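Local coordinates for protein putative alpha KG dependent 2,4-D dioxygenase (Burkholderia xenovorans, PDB 5J92) that binds iron(II) and is probably a 2-oxoglutarate-dependent dioxygenase of the TfdA family, its substrate not established, at residues Gln148-Pro162 and Phe244-Trp256. Residues are numbered along the deposited sequence; the frame is centred on the assembly and turned at random.
Sequences QTQFADMRAAYDKLP and FATQPQFVYSHEW
F151 and Y252 bond to each other through both N-H and C=O, a hydrogen-bonded pair of antiparallel strands 149-153 and 251-254, whose axes approach to 4.6 Å. Two residues further, past the non-hydrogen-bonded pair A152 and V251, D153 N gives F250 O a 2.7 Å bond, closing the strand pairing just where helix 154-159 starts; D153 then caps that helix, its OD1 taking A156 N from above the carboxylate plane, while R155 grips the group side-on in a salt bridge, NE to OD1 and NH2 to OD2, NE coming in nearer the plane and on its other side. At the far end W256 points its indole N-H at T149 OG1 (2.9 Å), the hydroxyl lying in the ring plane. Q148, bent at chi2 (86°), runs alongside E255 and hands NE2 to OE2 at 2.9 Å, amide and carboxylate planes nearly perpendicular. Q150 NE2 reaches S253 OG at 3.3 Å, while Q150 OE1 is hydrogen-bonded to R272. On the helical side the F250 ring lies under A157, whose CA sits over the ring centre, 4.0 Å from the centroid, a CH-pi contact; Q249 CG covers the opposite face. A157 CB presses against A245 CB at 3.5 Å, tight for two methyls, and F244 meets L161 CD2 and P162 CD. Strand 149-153 is central in a three-stranded sheet with 269-273, which carries the iron ligand H271: the antiparallel pairing belongs to the double-stranded beta-helix (cupin) core of TauD/TfdA dioxygenases.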
ATOM      1  N   GLN A 148     -11.661  13.213   4.471  1.00 20.85           N
ATOM      2  CA  GLN A 148     -12.639  12.178   4.194  1.00 20.67           C
ATOM      3  C   GLN A 148     -12.391  10.967   5.081  1.00 16.96           C
ATOM      4  O   GLN A 148     -11.286  10.732   5.565  1.00 17.37           O
ATOM      5  CB  GLN A 148     -12.567  11.744   2.722  1.00 19.61           C
ATOM      6  CG  GLN A 148     -12.828  12.877   1.710  1.00 21.27           C
ATOM      7  CD  GLN A 148     -11.569  13.671   1.375  1.00 28.30           C
ATOM      8  OE1 GLN A 148     -10.526  13.513   2.022  1.00 32.27           O
ATOM      9  NE2 GLN A 148     -11.676  14.565   0.391  1.00 27.14           N
ATOM     10  N   THR A 149     -13.442  10.214   5.320  1.00 15.84           N
ATOM     11  CA  THR A 149     -13.306   8.858   5.828  1.00 15.57           C
ATOM     12  C   THR A 149     -13.623   7.925   4.665  1.00 15.51           C
ATOM     13  O   THR A 149     -14.621   8.120   3.969  1.00 13.28           O
ATOM     14  CB  THR A 149     -14.234   8.577   7.014  1.00 14.21           C
ATOM     15  OG1 THR A 149     -14.056   9.575   8.014  1.00 19.75           O
ATOM     16  CG2 THR A 149     -13.895   7.218   7.643  1.00 14.18           C
ATOM     17  N   GLN A 150     -12.744   6.962   4.421  1.00 16.76           N
ATOM     18  CA  GLN A 150     -12.891   6.038   3.313  1.00 15.05           C
ATOM     19  C   GLN A 150     -13.191   4.643   3.843  1.00 16.18           C
ATOM     20  O   GLN A 150     -12.718   4.258   4.919  1.00 14.49           O
ATOM     21  CB  GLN A 150     -11.629   6.016   2.438  1.00 15.75           C
ATOM     22  CG  GLN A 150     -11.268   7.377   1.870  1.00 17.16           C
ATOM     23  CD  GLN A 150     -10.172   7.323   0.810  1.00 21.59           C
ATOM     24  OE1 GLN A 150      -9.280   6.465   0.843  1.00 23.13           O
ATOM     25  NE2 GLN A 150     -10.238   8.253  -0.144  1.00 22.83           N
ATOM     26  N   PHE A 151     -13.994   3.896   3.083  1.00 13.71           N
ATOM     27  CA  PHE A 151     -14.478   2.588   3.503  1.00 15.30           C
ATOM     28  C   PHE A 151     -14.242   1.598   2.380  1.00 16.11           C
ATOM     29  O   PHE A 151     -14.619   1.857   1.233  1.00 16.25           O
ATOM     30  CB  PHE A 151     -15.969   2.632   3.879  1.00 15.28           C
ATOM     31  CG  PHE A 151     -16.273   3.572   5.008  1.00 16.41           C
ATOM     32  CD1 PHE A 151     -16.174   3.138   6.322  1.00 15.71           C
ATOM     33  CD2 PHE A 151     -16.629   4.898   4.755  1.00 17.45           C
ATOM     34  CE1 PHE A 151     -16.442   4.001   7.381  1.00 19.14           C
ATOM     35  CE2 PHE A 151     -16.898   5.772   5.802  1.00 20.57           C
ATOM     36  CZ  PHE A 151     -16.803   5.319   7.122  1.00 21.43           C
ATOM     37  N   ALA A 152     -13.633   0.465   2.712  1.00 14.63           N
ATOM     38  CA  ALA A 152     -13.324  -0.574   1.742  1.00 14.73           C
ATOM     39  C   ALA A 152     -14.168  -1.806   2.034  1.00 13.18           C
ATOM     40  O   ALA A 152     -14.157  -2.324   3.160  1.00 13.40           O
ATOM     41  CB  ALA A 152     -11.834  -0.909   1.757  1.00 13.10           C
ATOM     42  N   ASP A 153     -14.897  -2.268   1.021  1.00 11.08           N
ATOM     43  CA  ASP A 153     -15.853  -3.366   1.186  1.00 11.74           C
ATOM     44  C   ASP A 153     -15.123  -4.709   1.141  1.00 12.17           C
ATOM     45  O   ASP A 153     -14.688  -5.149   0.071  1.00 14.98           O
ATOM     46  CB  ASP A 153     -16.922  -3.281   0.102  1.00 12.36           C
ATOM     47  CG  ASP A 153     -18.084  -4.262   0.330  1.00 15.58           C
ATOM     48  OD1 ASP A 153     -17.909  -5.267   1.068  1.00 13.28           O
ATOM     49  OD2 ASP A 153     -19.171  -4.010  -0.249  1.00 16.56           O
ATOM     50  N   MET A 154     -14.981  -5.362   2.300  1.00 13.40           N
ATOM     51  CA  MET A 154     -14.313  -6.661   2.368  1.00 13.60           C
ATOM     52  C   MET A 154     -15.164  -7.807   1.817  1.00 14.32           C
ATOM     53  O   MET A 154     -14.618  -8.889   1.542  1.00 11.91           O
ATOM     54  CB  MET A 154     -13.919  -6.983   3.816  1.00 11.60           C
ATOM     55  CG  MET A 154     -12.915  -6.005   4.432  1.00 14.15           C
ATOM     56  SD  MET A 154     -11.367  -5.928   3.512  1.00 14.57           S
ATOM     57  CE  MET A 154     -11.608  -4.459   2.561  1.00 10.14           C
ATOM     58  N   ARG A 155     -16.485  -7.622   1.714  1.00 15.11           N
ATOM     59  CA  ARG A 155     -17.331  -8.623   1.057  1.00 14.78           C
ATOM     60  C   ARG A 155     -17.098  -8.605  -0.448  1.00 14.58           C
ATOM     61  O   ARG A 155     -16.887  -9.654  -1.071  1.00 14.57           O
ATOM     62  CB  ARG A 155     -18.810  -8.353   1.357  1.00 13.72           C
ATOM     63  CG  ARG A 155     -19.108  -7.948   2.790  1.00 11.65           C
ATOM     64  CD  ARG A 155     -20.476  -7.295   2.899  1.00 19.38           C
ATOM     65  NE  ARG A 155     -20.560  -6.099   2.044  1.00 18.89           N
ATOM     66  CZ  ARG A 155     -21.668  -5.390   1.830  1.00 18.45           C
ATOM     67  NH1 ARG A 155     -22.816  -5.739   2.414  1.00 15.90           N
ATOM     68  NH2 ARG A 155     -21.623  -4.314   1.040  1.00 11.37           N
ATOM     69  N   ALA A 156     -17.153  -7.407  -1.047  1.00 12.85           N
ATOM     70  CA  ALA A 156     -16.896  -7.263  -2.470  1.00 13.43           C
ATOM     71  C   ALA A 156     -15.494  -7.744  -2.818  1.00 14.80           C
ATOM     72  O   ALA A 156     -15.288  -8.401  -3.845  1.00 16.06           O
ATOM     73  CB  ALA A 156     -17.081  -5.797  -2.890  1.00 12.29           C
ATOM     74  N   ALA A 157     -14.515  -7.429  -1.966  1.00 11.89           N
ATOM     75  CA  ALA A 157     -13.154  -7.882  -2.221  1.00 15.09           C
ATOM     76  C   ALA A 157     -13.078  -9.402  -2.192  1.00 13.57           C
ATOM     77  O   ALA A 157     -12.415 -10.014  -3.037  1.00 11.55           O
ATOM     78  CB  ALA A 157     -12.194  -7.277  -1.195  1.00 13.08           C
ATOM     79  N   TYR A 158     -13.733 -10.027  -1.216  1.00 13.15           N
ATOM     80  CA  TYR A 158     -13.752 -11.488  -1.185  1.00 15.77           C
ATOM     81  C   TYR A 158     -14.411 -12.038  -2.443  1.00 16.37           C
ATOM     82  O   TYR A 158     -13.892 -12.972  -3.068  1.00 16.19           O
ATOM     83  CB  TYR A 158     -14.465 -11.999   0.069  1.00 14.20           C
ATOM     84  CG  TYR A 158     -14.566 -13.503   0.091  1.00 17.46           C
ATOM     85  CD1 TYR A 158     -13.519 -14.276   0.552  1.00 16.85           C
ATOM     86  CD2 TYR A 158     -15.701 -14.147  -0.380  1.00 18.38           C
ATOM     87  CE1 TYR A 158     -13.592 -15.652   0.556  1.00 19.66           C
ATOM     88  CE2 TYR A 158     -15.791 -15.522  -0.375  1.00 22.30           C
ATOM     89  CZ  TYR A 158     -14.730 -16.268   0.099  1.00 22.27           C
ATOM     90  OH  TYR A 158     -14.806 -17.635   0.091  1.00 22.78           O
ATOM     91  N   ASP A 159     -15.549 -11.453  -2.837  1.00 13.04           N
ATOM     92  CA  ASP A 159     -16.302 -11.956  -3.986  1.00 15.26           C
ATOM     93  C   ASP A 159     -15.478 -11.909  -5.260  1.00 19.61           C
ATOM     94  O   ASP A 159     -15.620 -12.776  -6.133  1.00 19.23           O
ATOM     95  CB  ASP A 159     -17.588 -11.155  -4.182  1.00 13.51           C
ATOM     96  CG  ASP A 159     -18.594 -11.374  -3.078  1.00 18.50           C
ATOM     97  OD1 ASP A 159     -18.439 -12.357  -2.309  1.00 17.74           O
ATOM     98  OD2 ASP A 159     -19.549 -10.564  -2.981  1.00 18.44           O
ATOM     99  N   LYS A 160     -14.628 -10.898  -5.400  1.00 19.52           N
ATOM    100  CA  LYS A 160     -13.933 -10.672  -6.655  1.00 19.88           C
ATOM    101  C   LYS A 160     -12.524 -11.268  -6.669  1.00 18.46           C
ATOM    102  O   LYS A 160     -11.806 -11.085  -7.649  1.00 19.23           O
ATOM    103  CB  LYS A 160     -13.876  -9.165  -6.947  1.00 22.09           C
ATOM    104  CG  LYS A 160     -15.221  -8.541  -7.311  1.00 27.82           C
ATOM    105  CD  LYS A 160     -15.936  -9.227  -8.462  1.00 34.46           C
ATOM    106  CE  LYS A 160     -17.196  -8.453  -8.892  1.00 38.90           C
ATOM    107  NZ  LYS A 160     -18.287  -8.364  -7.869  1.00 39.36           N
ATOM    108  N   LEU A 161     -12.116 -11.990  -5.623  1.00 16.20           N
ATOM    109  CA  LEU A 161     -10.758 -12.528  -5.580  1.00 17.76           C
ATOM    110  C   LEU A 161     -10.490 -13.440  -6.777  1.00 22.71           C
ATOM    111  O   LEU A 161     -11.382 -14.186  -7.208  1.00 22.36           O
ATOM    112  CB  LEU A 161     -10.515 -13.316  -4.288  1.00 17.80           C
ATOM    113  CG  LEU A 161     -10.192 -12.578  -2.995  1.00 17.08           C
ATOM    114  CD1 LEU A 161     -10.130 -13.596  -1.833  1.00 19.56           C
ATOM    115  CD2 LEU A 161      -8.849 -11.842  -3.117  1.00 15.45           C
ATOM    116  N   PRO A 162      -9.290 -13.377  -7.361  1.00 22.38           N
ATOM    117  CA  PRO A 162      -8.883 -14.393  -8.335  1.00 25.65           C
ATOM    118  C   PRO A 162      -9.000 -15.772  -7.713  1.00 26.62           C
ATOM    119  O   PRO A 162      -8.815 -15.945  -6.506  1.00 23.22           O
ATOM    120  CB  PRO A 162      -7.416 -14.058  -8.625  1.00 26.03           C
ATOM    121  CG  PRO A 162      -7.153 -12.738  -8.046  1.00 25.73           C
ATOM    122  CD  PRO A 162      -8.343 -12.257  -7.272  1.00 23.58           C
ATOM    123  N   PHE A 244      -5.180  -5.572  -3.104  1.00 13.84           N
ATOM    124  CA  PHE A 244      -6.323  -5.941  -3.930  1.00 13.71           C
ATOM    125  C   PHE A 244      -7.614  -5.342  -3.382  1.00 13.60           C
ATOM    126  O   PHE A 244      -8.378  -4.706  -4.120  1.00 12.58           O
ATOM    127  CB  PHE A 244      -6.439  -7.467  -4.023  1.00 15.08           C
ATOM    128  CG  PHE A 244      -7.642  -7.915  -4.808  1.00 13.89           C
ATOM    129  CD1 PHE A 244      -7.584  -7.992  -6.191  1.00 19.09           C
ATOM    130  CD2 PHE A 244      -8.831  -8.211  -4.166  1.00 14.39           C
ATOM    131  CE1 PHE A 244      -8.709  -8.379  -6.937  1.00 20.53           C
ATOM    132  CE2 PHE A 244      -9.959  -8.591  -4.893  1.00 18.27           C
ATOM    133  CZ  PHE A 244      -9.893  -8.681  -6.282  1.00 17.18           C
ATOM    134  N   ALA A 245      -7.840  -5.483  -2.069  1.00 11.05           N
ATOM    135  CA  ALA A 245      -9.113  -5.124  -1.450  1.00 12.76           C
ATOM    136  C   ALA A 245      -9.315  -3.620  -1.304  1.00 12.14           C
ATOM    137  O   ALA A 245     -10.418  -3.194  -0.942  1.00 15.13           O
ATOM    138  CB  ALA A 245      -9.241  -5.798  -0.077  1.00 14.30           C
ATOM    139  N   THR A 246      -8.285  -2.810  -1.525  1.00 14.74           N
ATOM    140  CA  THR A 246      -8.424  -1.369  -1.410  1.00 13.83           C
ATOM    141  C   THR A 246      -8.328  -0.670  -2.764  1.00 15.37           C
ATOM    142  O   THR A 246      -8.151   0.553  -2.818  1.00 14.13           O
ATOM    143  CB  THR A 246      -7.399  -0.819  -0.413  1.00 12.67           C
ATOM    144  OG1 THR A 246      -6.078  -1.220  -0.793  1.00 11.80           O
ATOM    145  CG2 THR A 246      -7.700  -1.374   0.987  1.00 11.50           C
ATOM    146  N   GLN A 247      -8.442  -1.426  -3.852  1.00 11.39           N
ATOM    147  CA  GLN A 247      -8.577  -0.821  -5.161  1.00 11.66           C
ATOM    148  C   GLN A 247      -9.863  -0.004  -5.212  1.00 10.78           C
ATOM    149  O   GLN A 247     -10.817  -0.294  -4.483  1.00 12.83           O
ATOM    150  CB  GLN A 247      -8.608  -1.899  -6.247  1.00 15.67           C
ATOM    151  CG  GLN A 247      -7.259  -2.481  -6.611  1.00 19.35           C
ATOM    152  CD  GLN A 247      -7.403  -3.571  -7.643  1.00 21.70           C
ATOM    153  OE1 GLN A 247      -7.168  -3.341  -8.825  1.00 25.08           O
ATOM    154  NE2 GLN A 247      -7.818  -4.764  -7.208  1.00 21.63           N
ATOM    155  N   PRO A 248      -9.930   1.010  -6.085  1.00 13.32           N
ATOM    156  CA  PRO A 248     -11.071   1.949  -6.038  1.00 12.78           C
ATOM    157  C   PRO A 248     -12.435   1.287  -6.200  1.00 13.77           C
ATOM    158  O   PRO A 248     -13.424   1.767  -5.624  1.00  9.78           O
ATOM    159  CB  PRO A 248     -10.770   2.937  -7.181  1.00 13.52           C
ATOM    160  CG  PRO A 248      -9.707   2.275  -8.011  1.00 12.95           C
ATOM    161  CD  PRO A 248      -8.917   1.407  -7.077  1.00 12.21           C
ATOM    162  N   GLN A 249     -12.520   0.188  -6.946  1.00 13.07           N
ATOM    163  CA  GLN A 249     -13.821  -0.453  -7.111  1.00 12.21           C
ATOM    164  C   GLN A 249     -14.373  -1.021  -5.810  1.00 13.57           C
ATOM    165  O   GLN A 249     -15.558  -1.375  -5.772  1.00 14.12           O
ATOM    166  CB  GLN A 249     -13.736  -1.548  -8.184  1.00 13.02           C
ATOM    167  CG  GLN A 249     -12.805  -2.727  -7.870  1.00 11.28           C
ATOM    168  CD  GLN A 249     -11.413  -2.548  -8.478  1.00 14.37           C
ATOM    169  OE1 GLN A 249     -10.901  -1.430  -8.563  1.00 14.55           O
ATOM    170  NE2 GLN A 249     -10.799  -3.655  -8.910  1.00 14.07           N
ATOM    171  N   PHE A 250     -13.560  -1.131  -4.750  1.00 13.19           N
ATOM    172  CA  PHE A 250     -14.029  -1.631  -3.467  1.00 15.65           C
ATOM    173  C   PHE A 250     -14.154  -0.528  -2.423  1.00 15.51           C
ATOM    174  O   PHE A 250     -14.440  -0.829  -1.261  1.00 13.37           O
ATOM    175  CB  PHE A 250     -13.087  -2.725  -2.937  1.00 14.54           C
ATOM    176  CG  PHE A 250     -12.867  -3.852  -3.894  1.00 14.31           C
ATOM    177  CD1 PHE A 250     -13.945  -4.517  -4.473  1.00 14.52           C
ATOM    178  CD2 PHE A 250     -11.578  -4.210  -4.270  1.00 10.29           C
ATOM    179  CE1 PHE A 250     -13.731  -5.546  -5.367  1.00 15.11           C
ATOM    180  CE2 PHE A 250     -11.355  -5.250  -5.160  1.00 10.22           C
ATOM    181  CZ  PHE A 250     -12.440  -5.920  -5.714  1.00 13.49           C
ATOM    182  N   VAL A 251     -13.937   0.736  -2.803  1.00 12.89           N
ATOM    183  CA  VAL A 251     -13.799   1.833  -1.849  1.00 13.42           C
ATOM    184  C   VAL A 251     -14.874   2.888  -2.078  1.00 13.91           C
ATOM    185  O   VAL A 251     -15.182   3.248  -3.224  1.00 13.25           O
ATOM    186  CB  VAL A 251     -12.395   2.465  -1.933  1.00 15.81           C
ATOM    187  CG1 VAL A 251     -12.329   3.746  -1.083  1.00 16.08           C
ATOM    188  CG2 VAL A 251     -11.356   1.433  -1.438  1.00 14.14           C
ATOM    189  N   TYR A 252     -15.455   3.363  -0.976  1.00 16.20           N
ATOM    190  CA  TYR A 252     -16.302   4.551  -0.939  1.00 16.15           C
ATOM    191  C   TYR A 252     -15.608   5.607  -0.085  1.00 13.34           C
ATOM    192  O   TYR A 252     -15.227   5.332   1.057  1.00 13.53           O
ATOM    193  CB  TYR A 252     -17.692   4.227  -0.364  1.00 13.49           C
ATOM    194  CG  TYR A 252     -18.501   5.441   0.069  1.00 13.16           C
ATOM    195  CD1 TYR A 252     -19.021   6.327  -0.866  1.00 13.26           C
ATOM    196  CD2 TYR A 252     -18.741   5.700   1.414  1.00 11.65           C
ATOM    197  CE1 TYR A 252     -19.762   7.430  -0.467  1.00 14.00           C
ATOM    198  CE2 TYR A 252     -19.477   6.815   1.828  1.00 12.18           C
ATOM    199  CZ  TYR A 252     -19.987   7.672   0.872  1.00 12.90           C
ATOM    200  OH  TYR A 252     -20.719   8.777   1.242  1.00 17.46           O
ATOM    201  N   SER A 253     -15.447   6.802  -0.636  1.00 12.82           N
ATOM    202  CA  SER A 253     -14.838   7.927   0.066  1.00 16.28           C
ATOM    203  C   SER A 253     -15.940   8.879   0.531  1.00 18.37           C
ATOM    204  O   SER A 253     -16.678   9.441  -0.291  1.00 18.65           O
ATOM    205  CB  SER A 253     -13.837   8.641  -0.848  1.00 16.86           C
ATOM    206  OG  SER A 253     -13.163   9.689  -0.158  1.00 21.38           O
ATOM    207  N   HIS A 254     -16.082   9.043   1.840  1.00 15.22           N
ATOM    208  CA  HIS A 254     -17.175   9.855   2.357  1.00 14.95           C
ATOM    209  C   HIS A 254     -16.727  11.304   2.500  1.00 16.98           C
ATOM    210  O   HIS A 254     -15.840  11.608   3.312  1.00 17.50           O
ATOM    211  CB  HIS A 254     -17.687   9.329   3.694  1.00 14.62           C
ATOM    212  CG  HIS A 254     -18.883  10.075   4.193  1.00 14.68           C
ATOM    213  ND1 HIS A 254     -20.110  10.009   3.562  1.00 14.81           N
ATOM    214  CD2 HIS A 254     -19.033  10.933   5.227  1.00 14.90           C
ATOM    215  CE1 HIS A 254     -20.971  10.775   4.208  1.00 15.41           C
ATOM    216  NE2 HIS A 254     -20.342  11.348   5.220  1.00 16.61           N
ATOM    217  N   GLU A 255     -17.354  12.193   1.721  1.00 18.34           N
ATOM    218  CA  GLU A 255     -17.192  13.635   1.895  1.00 20.46           C
ATOM    219  C   GLU A 255     -18.118  14.087   3.016  1.00 18.73           C
ATOM    220  O   GLU A 255     -19.346  14.038   2.879  1.00 18.65           O
ATOM    221  CB  GLU A 255     -17.499  14.386   0.600  1.00 20.48           C
ATOM    222  CG  GLU A 255     -16.506  14.127  -0.527  1.00 21.99           C
ATOM    223  CD  GLU A 255     -15.149  14.752  -0.267  1.00 26.70           C
ATOM    224  OE1 GLU A 255     -15.035  15.617   0.631  1.00 31.78           O
ATOM    225  OE2 GLU A 255     -14.182  14.373  -0.955  1.00 29.82           O
ATOM    226  N   TRP A 256     -17.532  14.532   4.119  1.00 19.01           N
ATOM    227  CA  TRP A 256     -18.298  14.837   5.317  1.00 16.98           C
ATOM    228  C   TRP A 256     -19.139  16.095   5.148  1.00 20.48           C
ATOM    229  O   TRP A 256     -18.739  17.060   4.488  1.00 21.04           O
ATOM    230  CB  TRP A 256     -17.355  15.014   6.509  1.00 16.16           C
ATOM    231  CG  TRP A 256     -16.885  13.719   7.053  1.00 15.21           C
ATOM    232  CD1 TRP A 256     -15.739  13.046   6.724  1.00 14.90           C
ATOM    233  CD2 TRP A 256     -17.557  12.928   8.031  1.00 17.31           C
ATOM    234  NE1 TRP A 256     -15.651  11.878   7.462  1.00 18.91           N
ATOM    235  CE2 TRP A 256     -16.760  11.784   8.266  1.00 18.65           C
ATOM    236  CE3 TRP A 256     -18.762  13.073   8.732  1.00 20.14           C
ATOM    237  CZ2 TRP A 256     -17.134  10.783   9.162  1.00 18.11           C
ATOM    238  CZ3 TRP A 256     -19.122  12.089   9.639  1.00 21.59           C
ATOM    239  CH2 TRP A 256     -18.305  10.953   9.840  1.00 18.74           C
TER